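Long-range contact in transaminase (Bacillus megaterium, PDB 5G0A), which probably transfers amino groups between amines or amino acids and carbonyl compounds with pyridoxal-5'-phosphate as cofactor, showing S-selectivity: residues L52-Q66 and L432-S446. Sequence-based numbering, arbitrary orientation.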
ATOM      1  N   LEU B  52      12.053 -45.475  -4.557  1.00 30.96           N
ATOM      2  CA  LEU B  52      11.956 -44.432  -5.582  1.00 32.52           C
ATOM      3  C   LEU B  52      13.234 -43.609  -5.536  1.00 32.31           C
ATOM      4  O   LEU B  52      13.598 -43.087  -4.477  1.00 31.69           O
ATOM      5  CB  LEU B  52      10.737 -43.527  -5.331  1.00 33.64           C
ATOM      6  CG  LEU B  52       9.352 -44.197  -5.268  1.00 35.95           C
ATOM      7  CD1 LEU B  52       8.287 -43.234  -4.760  1.00 37.81           C
ATOM      8  CD2 LEU B  52       8.950 -44.797  -6.619  1.00 35.49           C
ATOM      9  N   LEU B  53      13.948 -43.529  -6.659  1.00 29.09           N
ATOM     10  CA  LEU B  53      15.163 -42.729  -6.706  1.00 27.75           C
ATOM     11  C   LEU B  53      14.757 -41.270  -6.955  1.00 26.53           C
ATOM     12  O   LEU B  53      14.102 -40.950  -7.948  1.00 28.07           O
ATOM     13  CB  LEU B  53      16.101 -43.233  -7.830  1.00 28.27           C
ATOM     14  CG  LEU B  53      17.353 -42.395  -8.093  1.00 29.53           C
ATOM     15  CD1 LEU B  53      18.251 -42.272  -6.861  1.00 28.55           C
ATOM     16  CD2 LEU B  53      18.127 -42.985  -9.283  1.00 30.40           C
ATOM     17  N   ASP B  54      15.120 -40.391  -6.024  1.00 28.65           N
ATOM     18  CA  ASP B  54      14.527 -39.056  -6.001  1.00 27.95           C
ATOM     19  C   ASP B  54      15.453 -38.011  -6.632  1.00 27.75           C
ATOM     20  O   ASP B  54      16.304 -37.453  -5.951  1.00 27.57           O
ATOM     21  CB  ASP B  54      14.213 -38.666  -4.543  1.00 28.43           C
ATOM     22  CG  ASP B  54      13.511 -37.321  -4.437  1.00 29.74           C
ATOM     23  OD1 ASP B  54      13.002 -36.812  -5.459  1.00 28.04           O
ATOM     24  OD2 ASP B  54      13.490 -36.780  -3.319  1.00 28.71           O
ATOM     25  N   PHE B  55      15.291 -37.753  -7.932  1.00 27.86           N
ATOM     26  CA  PHE B  55      16.110 -36.733  -8.575  1.00 27.13           C
ATOM     27  C   PHE B  55      15.447 -35.346  -8.581  1.00 27.92           C
ATOM     28  O   PHE B  55      15.727 -34.510  -9.451  1.00 28.24           O
ATOM     29  CB  PHE B  55      16.646 -37.185  -9.958  1.00 28.96           C
ATOM     30  CG  PHE B  55      18.043 -37.738  -9.901  1.00 28.34           C
ATOM     31  CD1 PHE B  55      18.349 -38.802  -9.049  1.00 28.48           C
ATOM     32  CD2 PHE B  55      19.068 -37.189 -10.678  1.00 29.65           C
ATOM     33  CE1 PHE B  55      19.640 -39.311  -8.963  1.00 30.92           C
ATOM     34  CE2 PHE B  55      20.364 -37.706 -10.612  1.00 29.32           C
ATOM     35  CZ  PHE B  55      20.651 -38.761  -9.746  1.00 29.14           C
ATOM     36  N   PHE B  56      14.569 -35.122  -7.596  1.00 28.33           N
ATOM     37  CA  PHE B  56      14.233 -33.757  -7.148  1.00 27.76           C
ATOM     38  C   PHE B  56      14.959 -33.406  -5.854  1.00 28.05           C
ATOM     39  O   PHE B  56      14.995 -32.217  -5.487  1.00 26.60           O
ATOM     40  CB  PHE B  56      12.744 -33.596  -6.898  1.00 27.36           C
ATOM     41  CG  PHE B  56      11.909 -33.725  -8.134  1.00 29.88           C
ATOM     42  CD1 PHE B  56      11.714 -32.643  -8.973  1.00 31.31           C
ATOM     43  CD2 PHE B  56      11.316 -34.945  -8.454  1.00 31.62           C
ATOM     44  CE1 PHE B  56      10.947 -32.767 -10.120  1.00 31.86           C
ATOM     45  CE2 PHE B  56      10.538 -35.077  -9.593  1.00 33.01           C
ATOM     46  CZ  PHE B  56      10.356 -33.983 -10.432  1.00 33.84           C
ATOM     47  N   ASN B  57      15.509 -34.422  -5.161  1.00 27.11           N
ATOM     48  CA  ASN B  57      16.090 -34.249  -3.804  1.00 25.37           C
ATOM     49  C   ASN B  57      15.038 -33.508  -2.946  1.00 26.23           C
ATOM     50  O   ASN B  57      15.352 -32.555  -2.225  1.00 25.53           O
ATOM     51  CB  ASN B  57      17.440 -33.492  -3.880  1.00 28.10           C
ATOM     52  CG  ASN B  57      18.323 -33.695  -2.658  1.00 27.79           C
ATOM     53  OD1 ASN B  57      18.897 -32.740  -2.144  1.00 26.16           O
ATOM     54  ND2 ASN B  57      18.473 -34.953  -2.205  1.00 27.35           N
ATOM     55  N   GLN B  58      13.800 -33.991  -3.039  1.00 24.24           N
ATOM     56  CA  GLN B  58      12.575 -33.332  -2.495  1.00 25.37           C
ATOM     57  C   GLN B  58      12.344 -31.953  -3.111  1.00 25.73           C
ATOM     58  O   GLN B  58      11.662 -31.846  -4.120  1.00 25.79           O
ATOM     59  CB  GLN B  58      12.575 -33.286  -0.955  1.00 23.60           C
ATOM     60  CG  GLN B  58      12.482 -34.706  -0.370  1.00 24.04           C
ATOM     61  CD  GLN B  58      11.167 -35.348  -0.764  1.00 24.21           C
ATOM     62  OE1 GLN B  58      10.111 -34.910  -0.346  1.00 25.44           O
ATOM     63  NE2 GLN B  58      11.230 -36.399  -1.589  1.00 25.50           N
ATOM     64  N   LEU B  59      12.910 -30.919  -2.491  1.00 24.92           N
ATOM     65  CA  LEU B  59      12.843 -29.557  -3.022  1.00 23.96           C
ATOM     66  C   LEU B  59      14.261 -29.025  -3.132  1.00 24.59           C
ATOM     67  O   LEU B  59      14.546 -27.907  -2.699  1.00 26.09           O
ATOM     68  CB  LEU B  59      11.957 -28.666  -2.117  1.00 25.45           C
ATOM     69  CG  LEU B  59      10.483 -29.113  -2.048  1.00 26.19           C
ATOM     70  CD1 LEU B  59       9.732 -28.355  -0.949  1.00 27.60           C
ATOM     71  CD2 LEU B  59       9.775 -28.936  -3.390  1.00 28.31           C
ATOM     72  N   TYR B  60      15.153 -29.839  -3.713  1.00 25.06           N
ATOM     73  CA  TYR B  60      16.565 -29.476  -3.870  1.00 24.20           C
ATOM     74  C   TYR B  60      17.140 -29.105  -2.528  1.00 24.27           C
ATOM     75  O   TYR B  60      17.848 -28.117  -2.404  1.00 25.48           O
ATOM     76  CB  TYR B  60      16.709 -28.330  -4.900  1.00 26.25           C
ATOM     77  CG  TYR B  60      15.848 -28.623  -6.104  1.00 27.29           C
ATOM     78  CD1 TYR B  60      16.297 -29.489  -7.088  1.00 30.90           C
ATOM     79  CD2 TYR B  60      14.547 -28.119  -6.205  1.00 29.26           C
ATOM     80  CE1 TYR B  60      15.491 -29.826  -8.170  1.00 31.87           C
ATOM     81  CE2 TYR B  60      13.731 -28.448  -7.284  1.00 29.36           C
ATOM     82  CZ  TYR B  60      14.209 -29.301  -8.253  1.00 32.31           C
ATOM     83  OH  TYR B  60      13.429 -29.630  -9.334  1.00 31.49           O
ATOM     84  N   CYS B  61      16.850 -29.926  -1.515  1.00 23.68           N
ATOM     85  CA  CYS B  61      17.033 -29.483  -0.131  1.00 24.79           C
ATOM     86  C   CYS B  61      17.574 -30.533   0.838  1.00 24.36           C
ATOM     87  O   CYS B  61      17.778 -30.242   2.020  1.00 24.99           O
ATOM     88  CB  CYS B  61      15.720 -28.886   0.423  1.00 24.14           C
ATOM     89  SG  CYS B  61      14.328 -30.046   0.489  1.00 25.23           S
ATOM     90  N   VAL B  62      17.828 -31.735   0.351  1.00 25.47           N
ATOM     91  CA  VAL B  62      18.361 -32.762   1.236  1.00 26.02           C
ATOM     92  C   VAL B  62      19.814 -33.027   0.815  1.00 27.16           C
ATOM     93  O   VAL B  62      20.192 -34.170   0.450  1.00 27.57           O
ATOM     94  CB  VAL B  62      17.467 -34.026   1.194  1.00 24.63           C
ATOM     95  CG1 VAL B  62      17.814 -34.976   2.337  1.00 25.22           C
ATOM     96  CG2 VAL B  62      15.982 -33.646   1.287  1.00 25.32           C
ATOM     97  N   ASN B  63      20.616 -31.960   0.857  1.00 24.14           N
ATOM     98  CA  ASN B  63      21.969 -31.933   0.259  1.00 24.77           C
ATOM     99  C   ASN B  63      22.886 -33.071   0.731  1.00 25.22           C
ATOM    100  O   ASN B  63      23.567 -33.719  -0.077  1.00 26.89           O
ATOM    101  CB  ASN B  63      22.628 -30.572   0.530  1.00 23.76           C
ATOM    102  CG  ASN B  63      21.841 -29.419  -0.095  1.00 25.14           C
ATOM    103  OD1 ASN B  63      20.605 -29.480  -0.202  1.00 24.69           O
ATOM    104  ND2 ASN B  63      22.550 -28.365  -0.511  1.00 25.08           N
ATOM    105  N   LEU B  64      22.872 -33.326   2.031  1.00 26.05           N
ATOM    106  CA  LEU B  64      23.750 -34.341   2.623  1.00 25.05           C
ATOM    107  C   LEU B  64      23.336 -35.781   2.310  1.00 27.09           C
ATOM    108  O   LEU B  64      24.097 -36.723   2.588  1.00 29.57           O
ATOM    109  CB  LEU B  64      23.800 -34.149   4.138  1.00 25.22           C
ATOM    110  CG  LEU B  64      25.090 -34.589   4.843  1.00 25.87           C
ATOM    111  CD1 LEU B  64      26.199 -33.558   4.601  1.00 27.54           C
ATOM    112  CD2 LEU B  64      24.801 -34.723   6.323  1.00 24.27           C
ATOM    113  N   GLY B  65      22.151 -35.954   1.730  1.00 24.96           N
ATOM    114  CA  GLY B  65      21.502 -37.265   1.647  1.00 26.26           C
ATOM    115  C   GLY B  65      20.456 -37.480   2.733  1.00 25.44           C
ATOM    116  O   GLY B  65      20.521 -36.902   3.818  1.00 26.73           O
ATOM    117  N   GLN B  66      19.485 -38.334   2.431  1.00 26.16           N
ATOM    118  CA  GLN B  66      18.408 -38.631   3.353  1.00 26.39           C
ATOM    119  C   GLN B  66      18.905 -39.456   4.514  1.00 28.17           C
ATOM    120  O   GLN B  66      19.599 -40.465   4.305  1.00 28.20           O
ATOM    121  CB  GLN B  66      17.333 -39.456   2.641  1.00 25.49           C
ATOM    122  CG  GLN B  66      16.529 -38.684   1.593  1.00 25.87           C
ATOM    123  CD  GLN B  66      15.372 -37.910   2.193  1.00 25.89           C
ATOM    124  OE1 GLN B  66      15.139 -37.946   3.416  1.00 26.41           O
ATOM    125  NE2 GLN B  66      14.625 -37.220   1.335  1.00 26.37           N
ATOM    126  N   LEU B 432      12.138 -40.556  -9.922  1.00 33.46           N
ATOM    127  CA  LEU B 432      11.445 -39.264  -9.822  1.00 33.15           C
ATOM    128  C   LEU B 432      12.337 -38.206 -10.448  1.00 31.71           C
ATOM    129  O   LEU B 432      13.404 -37.901  -9.928  1.00 30.13           O
ATOM    130  CB  LEU B 432      11.168 -38.906  -8.341  1.00 32.83           C
ATOM    131  CG  LEU B 432      10.274 -39.903  -7.583  1.00 33.43           C
ATOM    132  CD1 LEU B 432      10.375 -39.740  -6.071  1.00 31.63           C
ATOM    133  CD2 LEU B 432       8.825 -39.749  -8.033  1.00 36.33           C
ATOM    134  N   ILE B 433      11.910 -37.654 -11.573  1.00 32.74           N
ATOM    135  CA  ILE B 433      12.702 -36.641 -12.282  1.00 32.87           C
ATOM    136  C   ILE B 433      11.732 -35.852 -13.138  1.00 33.02           C
ATOM    137  O   ILE B 433      10.732 -36.408 -13.598  1.00 33.42           O
ATOM    138  CB  ILE B 433      13.852 -37.278 -13.121  1.00 33.60           C
ATOM    139  CG1 ILE B 433      14.912 -36.240 -13.506  1.00 32.62           C
ATOM    140  CG2 ILE B 433      13.305 -38.013 -14.348  1.00 37.51           C
ATOM    141  CD1 ILE B 433      16.267 -36.827 -13.885  1.00 34.26           C
ATOM    142  N   GLY B 434      12.000 -34.561 -13.309  1.00 32.25           N
ATOM    143  CA  GLY B 434      11.092 -33.670 -14.021  1.00 31.22           C
ATOM    144  C   GLY B 434      11.432 -32.218 -13.772  1.00 30.22           C
ATOM    145  O   GLY B 434      12.608 -31.839 -13.800  1.00 30.96           O
ATOM    146  N   GLY B 435      10.407 -31.405 -13.545  1.00 32.32           N
ATOM    147  CA  GLY B 435      10.618 -29.968 -13.327  1.00 33.07           C
ATOM    148  C   GLY B 435       9.427 -29.250 -12.725  1.00 37.13           C
ATOM    149  O   GLY B 435       8.335 -29.815 -12.606  1.00 39.68           O
ATOM    150  N   VAL B 436       9.644 -27.993 -12.355  1.00 35.66           N
ATOM    151  CA  VAL B 436       8.584 -27.155 -11.776  1.00 36.29           C
ATOM    152  C   VAL B 436       7.918 -26.266 -12.828  1.00 35.99           C
ATOM    153  O   VAL B 436       6.733 -25.928 -12.719  1.00 33.79           O
ATOM    154  CB  VAL B 436       9.126 -26.299 -10.617  1.00 38.05           C
ATOM    155  CG1 VAL B 436       9.635 -27.197  -9.507  1.00 42.78           C
ATOM    156  CG2 VAL B 436      10.253 -25.399 -11.072  1.00 39.91           C
ATOM    157  N   MET B 437       8.695 -25.901 -13.842  1.00 33.30           N
ATOM    158  CA  MET B 437       8.230 -25.086 -14.959  1.00 36.93           C
ATOM    159  C   MET B 437       7.872 -26.031 -16.108  1.00 37.36           C
ATOM    160  O   MET B 437       8.394 -27.146 -16.177  1.00 39.55           O
ATOM    161  CB  MET B 437       9.318 -24.090 -15.383  1.00 34.49           C
ATOM    162  CG  MET B 437       9.627 -23.015 -14.345  1.00 35.73           C
ATOM    163  SD  MET B 437       8.286 -21.857 -13.978  1.00 37.96           S
ATOM    164  CE  MET B 437       7.706 -22.414 -12.374  1.00 36.69           C
ATOM    165  N   PRO B 438       6.977 -25.596 -17.007  1.00 39.16           N
ATOM    166  CA  PRO B 438       6.410 -26.515 -17.999  1.00 36.73           C
ATOM    167  C   PRO B 438       7.375 -26.967 -19.102  1.00 39.08           C
ATOM    168  O   PRO B 438       7.233 -28.088 -19.611  1.00 39.55           O
ATOM    169  CB  PRO B 438       5.244 -25.709 -18.591  1.00 37.03           C
ATOM    170  CG  PRO B 438       5.653 -24.284 -18.422  1.00 36.15           C
ATOM    171  CD  PRO B 438       6.422 -24.232 -17.130  1.00 37.16           C
ATOM    172  N   ASN B 439       8.338 -26.117 -19.468  1.00 37.32           N
ATOM    173  CA  ASN B 439       9.304 -26.449 -20.533  1.00 38.93           C
ATOM    174  C   ASN B 439      10.724 -26.695 -20.053  1.00 38.38           C
ATOM    175  O   ASN B 439      11.652 -26.726 -20.861  1.00 37.44           O
ATOM    176  CB  ASN B 439       9.379 -25.317 -21.571  1.00 38.14           C
ATOM    177  CG  ASN B 439       8.026 -24.914 -22.098  1.00 39.30           C
ATOM    178  OD1 ASN B 439       7.280 -25.742 -22.622  1.00 41.64           O
ATOM    179  ND2 ASN B 439       7.700 -23.631 -21.966  1.00 41.53           N
ATOM    180  N   THR B 440      10.912 -26.851 -18.744  1.00 36.95           N
ATOM    181  CA  THR B 440      12.259 -26.840 -18.215  1.00 34.63           C
ATOM    182  C   THR B 440      12.376 -27.849 -17.105  1.00 36.60           C
ATOM    183  O   THR B 440      11.654 -27.778 -16.121  1.00 34.57           O
ATOM    184  CB  THR B 440      12.633 -25.450 -17.650  1.00 36.21           C
ATOM    185  OG1 THR B 440      12.181 -24.421 -18.553  1.00 38.42           O
ATOM    186  CG2 THR B 440      14.148 -25.339 -17.435  1.00 34.18           C
ATOM    187  N   MET B 441      13.278 -28.792 -17.282  1.00 34.89           N
ATOM    188  CA  MET B 441      13.608 -29.728 -16.230  1.00 37.19           C
ATOM    189  C   MET B 441      14.480 -29.055 -15.204  1.00 33.00           C
ATOM    190  O   MET B 441      15.303 -28.221 -15.555  1.00 30.82           O
ATOM    191  CB  MET B 441      14.390 -30.848 -16.848  1.00 40.65           C
ATOM    192  CG  MET B 441      13.696 -31.289 -18.105  1.00 44.61           C
ATOM    193  SD  MET B 441      12.856 -32.798 -17.709  1.00 49.30           S
ATOM    194  CE  MET B 441      14.334 -33.768 -17.950  1.00 42.28           C
ATOM    195  N   ARG B 442      14.318 -29.472 -13.948  1.00 32.98           N
ATOM    196  CA  ARG B 442      15.108 -28.969 -12.836  1.00 33.92           C
ATOM    197  C   ARG B 442      15.533 -30.209 -12.054  1.00 32.79           C
ATOM    198  O   ARG B 442      14.729 -30.828 -11.351  1.00 32.02           O
ATOM    199  CB  ARG B 442      14.275 -28.033 -11.947  1.00 33.02           C
ATOM    200  CG  ARG B 442      15.114 -27.073 -11.105  1.00 36.66           C
ATOM    201  CD  ARG B 442      15.452 -25.868 -11.971  1.00 42.29           C
ATOM    202  NE  ARG B 442      16.216 -24.773 -11.367  1.00 39.07           N
ATOM    203  CZ  ARG B 442      17.536 -24.636 -11.473  1.00 39.66           C
ATOM    204  NH1 ARG B 442      18.262 -25.574 -12.089  1.00 39.84           N
ATOM    205  NH2 ARG B 442      18.136 -23.568 -10.960  1.00 39.13           N
ATOM    206  N   ILE B 443      16.799 -30.561 -12.203  1.00 32.58           N
ATOM    207  CA  ILE B 443      17.292 -31.859 -11.756  1.00 31.38           C
ATOM    208  C   ILE B 443      18.225 -31.659 -10.589  1.00 31.59           C
ATOM    209  O   ILE B 443      19.126 -30.835 -10.665  1.00 28.25           O
ATOM    210  CB  ILE B 443      18.024 -32.581 -12.916  1.00 33.02           C
ATOM    211  CG1 ILE B 443      17.032 -32.860 -14.054  1.00 32.41           C
ATOM    212  CG2 ILE B 443      18.656 -33.895 -12.442  1.00 33.66           C
ATOM    213  CD1 ILE B 443      17.679 -33.242 -15.364  1.00 35.17           C
ATOM    214  N   GLY B 444      18.019 -32.430  -9.516  1.00 32.41           N
ATOM    215  CA  GLY B 444      18.907 -32.384  -8.361  1.00 33.03           C
ATOM    216  C   GLY B 444      18.879 -33.678  -7.571  1.00 30.26           C
ATOM    217  O   GLY B 444      17.871 -34.359  -7.544  1.00 32.64           O
ATOM    218  N   ALA B 445      20.001 -34.010  -6.946  1.00 30.70           N
ATOM    219  CA  ALA B 445      20.090 -35.158  -6.049  1.00 29.13           C
ATOM    220  C   ALA B 445      20.945 -34.746  -4.864  1.00 28.60           C
ATOM    221  O   ALA B 445      21.303 -33.576  -4.753  1.00 26.76           O
ATOM    222  CB  ALA B 445      20.686 -36.367  -6.791  1.00 30.50           C
ATOM    223  N   SER B 446      21.272 -35.683  -3.967  1.00 27.38           N
ATOM    224  CA  SER B 446      22.166 -35.346  -2.857  1.00 26.62           C
ATOM    225  C   SER B 446      23.565 -35.123  -3.417  1.00 26.47           C
ATOM    226  O   SER B 446      23.889 -35.632  -4.504  1.00 29.09           O
ATOM    227  CB  SER B 446      22.149 -36.451  -1.802  1.00 27.63           C
ATOM    228  OG  SER B 446      20.811 -36.845  -1.487  1.00 28.59           O
TER
HETATM  229  O   HOH W   1      14.103 -33.538 -11.644  1.00 28.84           O
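Ala445 sets its CB over the centre of the Phe55 ring, 3.8 Å from the centroid and 12° off the normal, a CH-pi contact; Ile443 CG2 and Leu53 CD1 lie at the ring's edge. The Phe56 ring has water 1 over one face and Asp54 OD1 and Gly435 N at its edge. Over one face of Tyr60 lies Phe56 O. At that ring's edge sits Arg442 O, to which Tyr60 OH donates at 2.7 Å from above the carbonyl plane. Water 1 accepts from Gly434 N and lies within donating distance of Phe55 O (2.9 Å) and Arg442 O (2.8 Å). Asn57 ND2 reaches Val62 O in its own amide plane and, weakly, Ser446 OG (3.1 Å), which also bonds Asp42; Asn57 OD1 accepts from Val62 N and Arg277. A leucine here would probably leave Val62 N and Arg277 without that amide oxygen, and Val62 O without the ND2 donor. Gly444 N bonds Phe55 O (3.1 Å, 174°), while Leu432 N to Leu53 O (2.8 Å, 172°) and Phe55 N to Leu432 O make a parallel bridge, pairing an N-terminal strand with a C-terminal one, consistent with the small domain of fold-type I aminotransferases, here with the Tyr60 side chain about 7 Å from a bound pyridoxal-5'-phosphate.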